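Long-range contacts in chaperone CupB2 (Pseudomonas aeruginosa, PDB 3Q48), which probably acts as a periplasmic chaperone of the pilus-assembly family, helping fimbrial subunits to fold before they are built into a fibre: residues A[62-67]-A[114-119]; A[78-83]-A[97-102]; A[228-233]-A[240-245]. All blocks are in the same frame, centred on the assembly; numbering follows the deposited sequence.

Contact 1: A[62-67]-A[114-119]; sequences AWIDDG and FWLNIL
Phe114 opens the contact by setting its ring edge against the carbonyl O of Asp65, while its CB touches CG2 of Ile64, the methyl turned to the sheet face that also carries Ala62, Leu116 and Ile118. Trp115 forms an antiparallel hydrogen-bonded pair with Asp65, its N giving a 2.9 Å bond to Asp65 O. Trp115 CD1 lies 3.6 Å from CA of Gly67, whose N closes an Asx turn by binding Asp65 OD1. Leu116 brings CD1 to CG1 of Ile64. Asn117 does most of the polar work. Asn117 N binds Trp63 O at 2.8 Å, and Asn117 ND2 reaches OD2 of Asp65, also at 2.8 Å, from above the carboxylate plane. Asn117 CB sits over the centre of the Trp63 six-membered ring, a CH-pi contact 3.5 Å from the centroid; a chi1 of 77° puts the Trp63 indole over the Asn117 side chain, whose ND2 lies over the same face, ring and amide planes 20° apart. Ile118 sets CD1 on CB of Ala62, and Leu119 closes with CB at the indole edge, 3.8 Å from CZ3 of Trp63. The buried Asp65 carboxylate, gripped by Asn117, the N of Gly67 and a salt bridge to Arg139, is held in place and probably stays ionised.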
loop_
_atom_site.group_PDB
_atom_site.type_symbol
_atom_site.label_atom_id
_atom_site.label_comp_id
_atom_site.label_asym_id
_atom_site.label_seq_id
_atom_site.Cartn_x
_atom_site.Cartn_y
_atom_site.Cartn_z
ATOM N N ALA A 62 7.544 15.949 -0.518
ATOM C CA ALA A 62 7.340 14.616 -0.019
ATOM C C ALA A 62 7.090 14.746 1.473
ATOM O O ALA A 62 7.717 15.570 2.115
ATOM C CB ALA A 62 8.576 13.799 -0.282
ATOM N N TRP A 63 6.167 13.943 2.010
ATOM C CA TRP A 63 5.783 13.951 3.428
ATOM C C TRP A 63 4.968 12.704 3.693
ATOM O O TRP A 63 4.311 12.178 2.771
ATOM C CB TRP A 63 4.990 15.236 3.830
ATOM C CG TRP A 63 3.549 15.305 3.436
ATOM C CD1 TRP A 63 2.478 14.964 4.204
ATOM C CD2 TRP A 63 3.008 15.764 2.189
ATOM N NE1 TRP A 63 1.300 15.187 3.524
ATOM C CE2 TRP A 63 1.594 15.665 2.282
ATOM C CE3 TRP A 63 3.579 16.234 0.992
ATOM C CZ2 TRP A 63 0.747 15.992 1.236
ATOM C CZ3 TRP A 63 2.736 16.577 -0.060
ATOM C CH2 TRP A 63 1.324 16.458 0.074
ATOM N N ILE A 64 4.976 12.272 4.955
ATOM C CA ILE A 64 4.258 11.097 5.405
ATOM C C ILE A 64 3.117 11.418 6.342
ATOM O O ILE A 64 3.265 12.234 7.265
ATOM C CB ILE A 64 5.244 10.092 6.061
ATOM C CG1 ILE A 64 6.128 9.464 4.954
ATOM C CG2 ILE A 64 4.515 8.996 6.770
ATOM C CD1 ILE A 64 7.442 9.266 5.387
ATOM N N ASP A 65 1.972 10.787 6.104
ATOM C CA ASP A 65 0.894 10.882 7.061
ATOM C C ASP A 65 0.421 9.494 7.536
ATOM O O ASP A 65 0.956 8.496 7.093
ATOM C CB ASP A 65 -0.215 11.815 6.555
ATOM C CG ASP A 65 -1.051 11.211 5.453
ATOM O OD1 ASP A 65 -1.729 10.192 5.692
ATOM O OD2 ASP A 65 -1.072 11.796 4.355
ATOM N N ASP A 66 -0.522 9.438 8.474
ATOM C CA ASP A 66 -0.926 8.161 9.073
ATOM C C ASP A 66 -2.323 7.806 8.647
ATOM O O ASP A 66 -2.937 6.963 9.272
ATOM C CB ASP A 66 -0.873 8.224 10.603
ATOM C CG ASP A 66 -1.855 9.276 11.186
ATOM O OD1 ASP A 66 -2.584 9.940 10.398
ATOM O OD2 ASP A 66 -1.892 9.448 12.425
ATOM N N GLY A 67 -2.816 8.480 7.608
ATOM C CA GLY A 67 -4.131 8.233 6.966
ATOM C C GLY A 67 -5.042 9.461 6.952
ATOM O O GLY A 67 -5.939 9.583 6.113
ATOM N N PHE A 114 1.262 3.490 6.907
ATOM C CA PHE A 114 1.449 4.927 6.708
ATOM C C PHE A 114 1.367 5.285 5.214
ATOM O O PHE A 114 1.288 4.394 4.335
ATOM C CB PHE A 114 2.772 5.364 7.311
ATOM C CG PHE A 114 2.813 5.236 8.826
ATOM C CD1 PHE A 114 2.405 6.291 9.636
ATOM C CD2 PHE A 114 3.215 4.056 9.428
ATOM C CE1 PHE A 114 2.423 6.192 11.034
ATOM C CE2 PHE A 114 3.229 3.931 10.871
ATOM C CZ PHE A 114 2.844 5.010 11.651
ATOM N N TRP A 115 1.351 6.571 4.900
ATOM C CA TRP A 115 1.158 6.949 3.516
ATOM C C TRP A 115 2.226 7.935 3.136
ATOM O O TRP A 115 2.465 8.896 3.854
ATOM C CB TRP A 115 -0.238 7.538 3.296
ATOM C CG TRP A 115 -1.385 6.562 3.553
ATOM C CD1 TRP A 115 -1.986 6.249 4.785
ATOM C CD2 TRP A 115 -2.040 5.745 2.573
ATOM N NE1 TRP A 115 -2.997 5.346 4.578
ATOM C CE2 TRP A 115 -3.046 5.017 3.239
ATOM C CE3 TRP A 115 -1.908 5.604 1.188
ATOM C CZ2 TRP A 115 -3.887 4.119 2.566
ATOM C CZ3 TRP A 115 -2.774 4.746 0.515
ATOM C CH2 TRP A 115 -3.746 4.018 1.209
ATOM N N LEU A 116 2.920 7.662 2.041
ATOM C CA LEU A 116 3.866 8.620 1.492
ATOM C C LEU A 116 3.141 9.425 0.452
ATOM O O LEU A 116 2.455 8.849 -0.417
ATOM C CB LEU A 116 5.052 7.918 0.856
ATOM C CG LEU A 116 6.116 8.749 0.176
ATOM C CD1 LEU A 116 6.760 9.796 1.085
ATOM C CD2 LEU A 116 7.150 7.762 -0.350
ATOM N N ASN A 117 3.219 10.755 0.588
ATOM C CA ASN A 117 2.646 11.658 -0.415
ATOM C C ASN A 117 3.792 12.309 -1.224
ATOM O O ASN A 117 4.831 12.658 -0.660
ATOM C CB ASN A 117 1.842 12.746 0.230
ATOM C CG ASN A 117 0.705 12.241 1.045
ATOM O OD1 ASN A 117 -0.382 11.991 0.518
ATOM N ND2 ASN A 117 0.912 12.162 2.371
ATOM N N ILE A 118 3.602 12.461 -2.532
ATOM C CA ILE A 118 4.563 13.167 -3.386
ATOM C C ILE A 118 3.754 14.158 -4.152
ATOM O O ILE A 118 2.817 13.786 -4.832
ATOM C CB ILE A 118 5.239 12.259 -4.411
ATOM C CG1 ILE A 118 6.025 11.078 -3.746
ATOM C CG2 ILE A 118 6.024 13.105 -5.497
ATOM C CD1 ILE A 118 7.174 11.431 -2.822
ATOM N N LEU A 119 4.108 15.427 -4.045
ATOM C CA LEU A 119 3.410 16.472 -4.768
ATOM C C LEU A 119 4.382 17.168 -5.718
ATOM O O LEU A 119 5.497 17.621 -5.307
ATOM C CB LEU A 119 2.824 17.476 -3.781
ATOM C CG LEU A 119 1.930 18.576 -4.326
ATOM C CD1 LEU A 119 0.817 18.026 -5.184
ATOM C CD2 LEU A 119 1.326 19.353 -3.185
#

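Contact 2: A[78-83]-A[97-102]; sequences VPFSVT and LRIAYL
Two first torsions bring the rings of Phe80 and Tyr101 together: CG of Phe80 lies beside its own backbone N (chi1 -57°), whereas CG of Tyr101 swings opposite its N (chi1 177°). The rings meet obliquely, planes 33° apart, with CE1 of Phe80 3.7 Å from CD1 of Tyr101. The edge of the Tyr101 ring also faces the carbonyl O of Pro79, and Tyr101 CE1 touches Pro79 CB at 3.8 Å. Beyond the segments, the Tyr101 hydroxyl is hydrogen-bonded to the carbonyl of Ala104, and the Phe80 ring meets Phe114 edge-to-face. Further along the same face, CG1 of Val82 rests on CB of Leu97 at 4.0 Å.

The other face is polar and holds a water. This water donates to Arg98 O at 2.6 Å and is hydrogen-bonded to OG of Ser81 and OG1 of Thr83, so it ties the two hydroxyls to the partner strand. Arg98 sends its guanidinium away to a salt bridge with Glu45 on the neighbouring strand 45-52.

Between the two faces the backbones join Ser81 with Ala100 and Thr83 with Arg98 as antiparallel hydrogen-bonded pairs; the shortest backbone bond between the segments runs from Arg98 N to Thr83 O at 2.7 Å. Just before strand 80-89 and just after 93-101, Leu102 N reaches Pro79 O at 2.8 Å. Two antiparallel strands in direct succession make a beta hairpin, here 80-89 and 93-101 of the immunoglobulin-like PapD N-terminal domain, one face packed into the core, the other polar.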
loop_
_atom_site.group_PDB
_atom_site.type_symbol
_atom_site.label_atom_id
_atom_site.label_comp_id
_atom_site.label_asym_id
_atom_site.label_seq_id
_atom_site.Cartn_x
_atom_site.Cartn_y
_atom_site.Cartn_z
ATOM N N VAL A 78 3.923 11.663 13.104
ATOM C CA VAL A 78 4.260 10.332 12.636
ATOM C C VAL A 78 5.760 10.143 12.802
ATOM O O VAL A 78 6.524 11.111 12.629
ATOM C CB VAL A 78 3.856 10.095 11.177
ATOM C CG1 VAL A 78 2.379 10.402 10.986
ATOM C CG2 VAL A 78 4.739 10.883 10.225
ATOM N N PRO A 79 6.189 8.904 13.133
ATOM C CA PRO A 79 7.590 8.630 13.411
ATOM C C PRO A 79 8.460 8.488 12.166
ATOM O O PRO A 79 9.452 7.789 12.196
ATOM C CB PRO A 79 7.533 7.292 14.142
ATOM C CG PRO A 79 6.418 6.602 13.520
ATOM C CD PRO A 79 5.402 7.662 13.137
ATOM N N PHE A 80 8.092 9.144 11.081
ATOM C CA PHE A 80 8.942 9.140 9.899
ATOM C C PHE A 80 9.266 10.567 9.453
ATOM O O PHE A 80 8.463 11.466 9.638
ATOM C CB PHE A 80 8.312 8.312 8.776
ATOM C CG PHE A 80 8.026 6.900 9.163
ATOM C CD1 PHE A 80 9.024 5.956 9.120
ATOM C CD2 PHE A 80 6.747 6.527 9.583
ATOM C CE1 PHE A 80 8.794 4.665 9.475
ATOM C CE2 PHE A 80 6.473 5.211 9.974
ATOM C CZ PHE A 80 7.509 4.274 9.921
ATOM N N SER A 81 10.465 10.772 8.924
ATOM C CA SER A 81 10.799 11.996 8.236
ATOM C C SER A 81 11.188 11.656 6.781
ATOM O O SER A 81 11.592 10.553 6.495
ATOM C CB SER A 81 11.936 12.698 8.963
ATOM O OG SER A 81 13.139 11.953 8.792
ATOM N N VAL A 82 11.027 12.603 5.865
ATOM C CA VAL A 82 11.478 12.429 4.496
ATOM C C VAL A 82 12.423 13.555 4.169
ATOM O O VAL A 82 12.067 14.728 4.237
ATOM C CB VAL A 82 10.343 12.407 3.464
ATOM C CG1 VAL A 82 10.870 11.851 2.092
ATOM C CG2 VAL A 82 9.253 11.522 3.941
ATOM N N THR A 83 13.640 13.170 3.807
ATOM C CA THR A 83 14.712 14.077 3.477
ATOM C C THR A 83 15.075 13.822 2.027
ATOM O O THR A 83 15.222 12.672 1.643
ATOM C CB THR A 83 15.925 13.729 4.369
ATOM O OG1 THR A 83 15.470 13.664 5.718
ATOM C CG2 THR A 83 17.043 14.771 4.271
ATOM N N LEU A 97 14.818 10.101 -2.457
ATOM C CA LEU A 97 14.252 10.570 -1.196
ATOM C C LEU A 97 14.649 9.571 -0.162
ATOM O O LEU A 97 14.744 8.380 -0.457
ATOM C CB LEU A 97 12.727 10.645 -1.221
ATOM C CG LEU A 97 12.020 11.378 -2.347
ATOM C CD1 LEU A 97 10.567 11.083 -2.175
ATOM C CD2 LEU A 97 12.290 12.920 -2.366
ATOM N N ARG A 98 14.847 10.055 1.056
ATOM C CA ARG A 98 15.330 9.241 2.121
ATOM C C ARG A 98 14.311 9.249 3.222
ATOM O O ARG A 98 13.978 10.298 3.751
ATOM C CB ARG A 98 16.679 9.787 2.581
ATOM C CG ARG A 98 17.431 8.871 3.437
ATOM C CD ARG A 98 18.710 9.499 3.842
ATOM N NE ARG A 98 19.696 9.287 2.790
ATOM C CZ ARG A 98 20.201 8.092 2.452
ATOM N NH1 ARG A 98 19.812 6.977 3.069
ATOM N NH2 ARG A 98 21.094 8.006 1.477
ATOM N N ILE A 99 13.800 8.062 3.548
ATOM C CA ILE A 99 12.840 7.863 4.669
ATOM C C ILE A 99 13.488 7.277 5.931
ATOM O O ILE A 99 13.991 6.160 5.896
ATOM C CB ILE A 99 11.686 6.995 4.229
ATOM C CG1 ILE A 99 11.067 7.602 2.952
ATOM C CG2 ILE A 99 10.665 6.869 5.388
ATOM C CD1 ILE A 99 10.074 6.686 2.236
ATOM N N ALA A 100 13.488 8.048 7.023
ATOM C CA ALA A 100 14.077 7.641 8.347
ATOM C C ALA A 100 13.041 7.407 9.431
ATOM O O ALA A 100 12.144 8.207 9.591
ATOM C CB ALA A 100 15.097 8.671 8.846
ATOM N N TYR A 101 13.188 6.307 10.171
ATOM C CA TYR A 101 12.302 5.972 11.279
ATOM C C TYR A 101 12.818 6.520 12.587
ATOM O O TYR A 101 13.960 6.249 12.936
ATOM C CB TYR A 101 12.227 4.453 11.405
ATOM C CG TYR A 101 11.402 3.918 12.565
ATOM C CD1 TYR A 101 10.141 4.459 12.882
ATOM C CD2 TYR A 101 11.866 2.844 13.327
ATOM C CE1 TYR A 101 9.392 3.942 13.959
ATOM C CE2 TYR A 101 11.135 2.323 14.371
ATOM C CZ TYR A 101 9.909 2.866 14.699
ATOM O OH TYR A 101 9.184 2.326 15.746
ATOM N N LEU A 102 12.000 7.264 13.325
ATOM C CA LEU A 102 12.364 7.599 14.727
ATOM C C LEU A 102 11.784 6.595 15.738
ATOM O O LEU A 102 10.588 6.672 16.082
ATOM C CB LEU A 102 11.942 9.014 15.135
ATOM C CG LEU A 102 12.185 9.274 16.640
ATOM C CD1 LEU A 102 13.699 9.434 16.960
ATOM C CD2 LEU A 102 11.352 10.474 17.235
HETATM O O HOH W 1 14.394 11.284 6.108
#

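Contact 3: A[228-233]-A[240-245]; sequences VRYEVI and NTHDRA
Arg229 and Asp243, a non-hydrogen-bonded antiparallel pair, lie side by side and join in a salt bridge. The guanidinium meets the carboxylate side-on, Arg229 NE to Asp243 OD1 at 2.9 Å and Arg229 NH2 to Asp243 OD2 at 3.0 Å, both through syn lone pairs, and the two planes are only 6° apart. On the opposite face Tyr230 lays its ring under CB of His242, a CH-pi contact with the centroid 3.8 Å away. A chi1 of 58° puts the phenol across toward the neighbouring strand, where its edge also meets CG of Arg244. CG1 of Val228 touches CB of Arg244 at 3.8 Å.

The backbone holds these groups in register: Tyr230 N bonds His242 O at 2.8 Å, and Val228 N bonds Arg244 O at 2.6 Å. Arg244 NH1 reaches back to Asp243 O at 2.7 Å, and its NH2 binds Gly157 O. Farther out, Tyr230 OH is hydrogen-bonded to Ala156 O, and its ring meets Trp161 from strand 160-163. The whole is a beta hairpin of strands 227-233 and 239-245, with the latter at the edge of a four-stranded antiparallel sheet in the immunoglobulin-like C-terminal domain.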
loop_
_atom_site.group_PDB
_atom_site.type_symbol
_atom_site.label_atom_id
_atom_site.label_comp_id
_atom_site.label_asym_id
_atom_site.label_seq_id
_atom_site.Cartn_x
_atom_site.Cartn_y
_atom_site.Cartn_z
ATOM N N VAL A 228 -14.119 -17.769 -5.301
ATOM C CA VAL A 228 -13.593 -16.412 -5.383
ATOM C C VAL A 228 -12.208 -16.417 -6.060
ATOM O O VAL A 228 -11.382 -17.275 -5.744
ATOM C CB VAL A 228 -13.583 -15.672 -3.978
ATOM C CG1 VAL A 228 -12.619 -16.320 -2.992
ATOM C CG2 VAL A 228 -13.189 -14.215 -4.149
ATOM N N ARG A 229 -11.932 -15.457 -6.947
ATOM C CA ARG A 229 -10.577 -15.353 -7.549
ATOM C C ARG A 229 -10.043 -13.992 -7.243
ATOM O O ARG A 229 -10.719 -12.976 -7.508
ATOM C CB ARG A 229 -10.631 -15.522 -9.064
ATOM C CG ARG A 229 -9.315 -15.227 -9.800
ATOM C CD ARG A 229 -9.400 -15.701 -11.266
ATOM N NE ARG A 229 -9.546 -17.148 -11.349
ATOM C CZ ARG A 229 -9.646 -17.851 -12.474
ATOM N NH1 ARG A 229 -9.618 -17.246 -13.660
ATOM N NH2 ARG A 229 -9.791 -19.179 -12.404
ATOM N N TYR A 230 -8.839 -13.938 -6.677
ATOM C CA TYR A 230 -8.333 -12.664 -6.298
ATOM C C TYR A 230 -6.851 -12.495 -6.560
ATOM O O TYR A 230 -6.080 -13.472 -6.494
ATOM C CB TYR A 230 -8.687 -12.380 -4.831
ATOM C CG TYR A 230 -8.193 -13.383 -3.799
ATOM C CD1 TYR A 230 -6.944 -13.238 -3.225
ATOM C CD2 TYR A 230 -8.995 -14.470 -3.383
ATOM C CE1 TYR A 230 -6.479 -14.141 -2.240
ATOM C CE2 TYR A 230 -8.538 -15.395 -2.418
ATOM C CZ TYR A 230 -7.272 -15.209 -1.851
ATOM O OH TYR A 230 -6.757 -16.071 -0.899
ATOM N N GLU A 231 -6.440 -11.249 -6.835
ATOM C CA GLU A 231 -5.064 -10.949 -7.152
ATOM C C GLU A 231 -4.560 -9.990 -6.133
ATOM O O GLU A 231 -5.221 -8.987 -5.852
ATOM C CB GLU A 231 -4.923 -10.275 -8.521
ATOM C CG GLU A 231 -5.309 -11.158 -9.694
ATOM C CD GLU A 231 -4.987 -10.565 -11.073
ATOM O OE1 GLU A 231 -4.276 -9.538 -11.166
ATOM O OE2 GLU A 231 -5.438 -11.138 -12.081
ATOM N N VAL A 232 -3.356 -10.238 -5.629
ATOM C CA VAL A 232 -2.827 -9.406 -4.621
ATOM C C VAL A 232 -1.506 -8.803 -5.041
ATOM O O VAL A 232 -0.774 -9.423 -5.775
ATOM C CB VAL A 232 -2.691 -10.216 -3.317
ATOM C CG1 VAL A 232 -4.103 -10.701 -2.864
ATOM C CG2 VAL A 232 -1.824 -11.365 -3.533
ATOM N N ILE A 233 -1.204 -7.598 -4.561
ATOM C CA ILE A 233 0.010 -6.889 -4.869
ATOM C C ILE A 233 1.087 -7.225 -3.846
ATOM O O ILE A 233 0.905 -7.025 -2.638
ATOM C CB ILE A 233 -0.272 -5.374 -4.915
ATOM C CG1 ILE A 233 -1.317 -5.081 -5.989
ATOM C CG2 ILE A 233 1.006 -4.553 -5.267
ATOM C CD1 ILE A 233 -2.237 -3.887 -5.707
ATOM N N ASN A 240 0.076 -11.716 -7.629
ATOM C CA ASN A 240 -0.087 -13.132 -7.523
ATOM C C ASN A 240 -1.588 -13.382 -7.461
ATOM O O ASN A 240 -2.320 -12.514 -6.996
ATOM C CB ASN A 240 0.578 -13.596 -6.244
ATOM C CG ASN A 240 2.066 -13.395 -6.286
ATOM O OD1 ASN A 240 2.773 -14.249 -6.795
ATOM N ND2 ASN A 240 2.550 -12.250 -5.798
ATOM N N THR A 241 -2.044 -14.560 -7.907
ATOM C CA THR A 241 -3.463 -14.866 -7.894
ATOM C C THR A 241 -3.847 -16.139 -7.115
ATOM O O THR A 241 -3.071 -17.064 -6.981
ATOM C CB THR A 241 -4.048 -14.892 -9.366
ATOM O OG1 THR A 241 -5.450 -15.235 -9.336
ATOM C CG2 THR A 241 -3.304 -15.843 -10.196
ATOM N N HIS A 242 -5.084 -16.187 -6.641
ATOM C CA HIS A 242 -5.549 -17.267 -5.804
ATOM C C HIS A 242 -7.006 -17.486 -6.115
ATOM O O HIS A 242 -7.745 -16.514 -6.369
ATOM C CB HIS A 242 -5.363 -16.873 -4.317
ATOM C CG HIS A 242 -3.949 -16.484 -3.989
ATOM N ND1 HIS A 242 -2.941 -17.413 -3.824
ATOM C CD2 HIS A 242 -3.357 -15.266 -3.889
ATOM C CE1 HIS A 242 -1.798 -16.788 -3.601
ATOM N NE2 HIS A 242 -2.021 -15.486 -3.645
ATOM N N ASP A 243 -7.407 -18.767 -6.124
ATOM C CA ASP A 243 -8.811 -19.170 -6.128
ATOM C C ASP A 243 -9.192 -19.789 -4.769
ATOM O O ASP A 243 -8.424 -20.537 -4.181
ATOM C CB ASP A 243 -9.050 -20.185 -7.249
ATOM C CG ASP A 243 -9.063 -19.551 -8.667
ATOM O OD1 ASP A 243 -8.837 -18.315 -8.826
ATOM O OD2 ASP A 243 -9.282 -20.329 -9.647
ATOM N N ARG A 244 -10.379 -19.492 -4.256
ATOM C CA ARG A 244 -10.875 -20.183 -3.062
ATOM C C ARG A 244 -12.360 -20.406 -3.173
ATOM O O ARG A 244 -13.015 -19.691 -3.903
ATOM C CB ARG A 244 -10.602 -19.360 -1.810
ATOM C CG ARG A 244 -9.132 -19.218 -1.431
ATOM C CD ARG A 244 -8.502 -20.554 -1.105
ATOM N NE ARG A 244 -7.137 -20.375 -0.626
ATOM C CZ ARG A 244 -6.043 -20.440 -1.386
ATOM N NH1 ARG A 244 -6.122 -20.671 -2.700
ATOM N NH2 ARG A 244 -4.860 -20.288 -0.825
ATOM N N ALA A 245 -12.891 -21.396 -2.458
ATOM C CA ALA A 245 -14.333 -21.577 -2.312
ATOM C C ALA A 245 -14.867 -20.591 -1.270
ATOM O O ALA A 245 -14.128 -20.188 -0.356
ATOM C CB ALA A 245 -14.631 -22.992 -1.890
#

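Contacts 1 and 2 belong to one sheet of the N-terminal domain and touch each other, their centres about 10 Å apart; strands 58-65 and 80-89 are neighbours there, and contact 2 falls between the two segments of contact 1 along the chain. Contact 3 stands on the far side of the chain's centre, in the C-terminal domain, its centre about 29 Å from that of contact 1 and 33 Å from contact 2's. Contact 1 is the most buried, its carboxylate paired with Arg139 on one face of the sheet. Contacts 2 and 3 are hairpins with more exposed residues: contact 2 has a bridging water on its outer face, contact 3 an exposed ion pair.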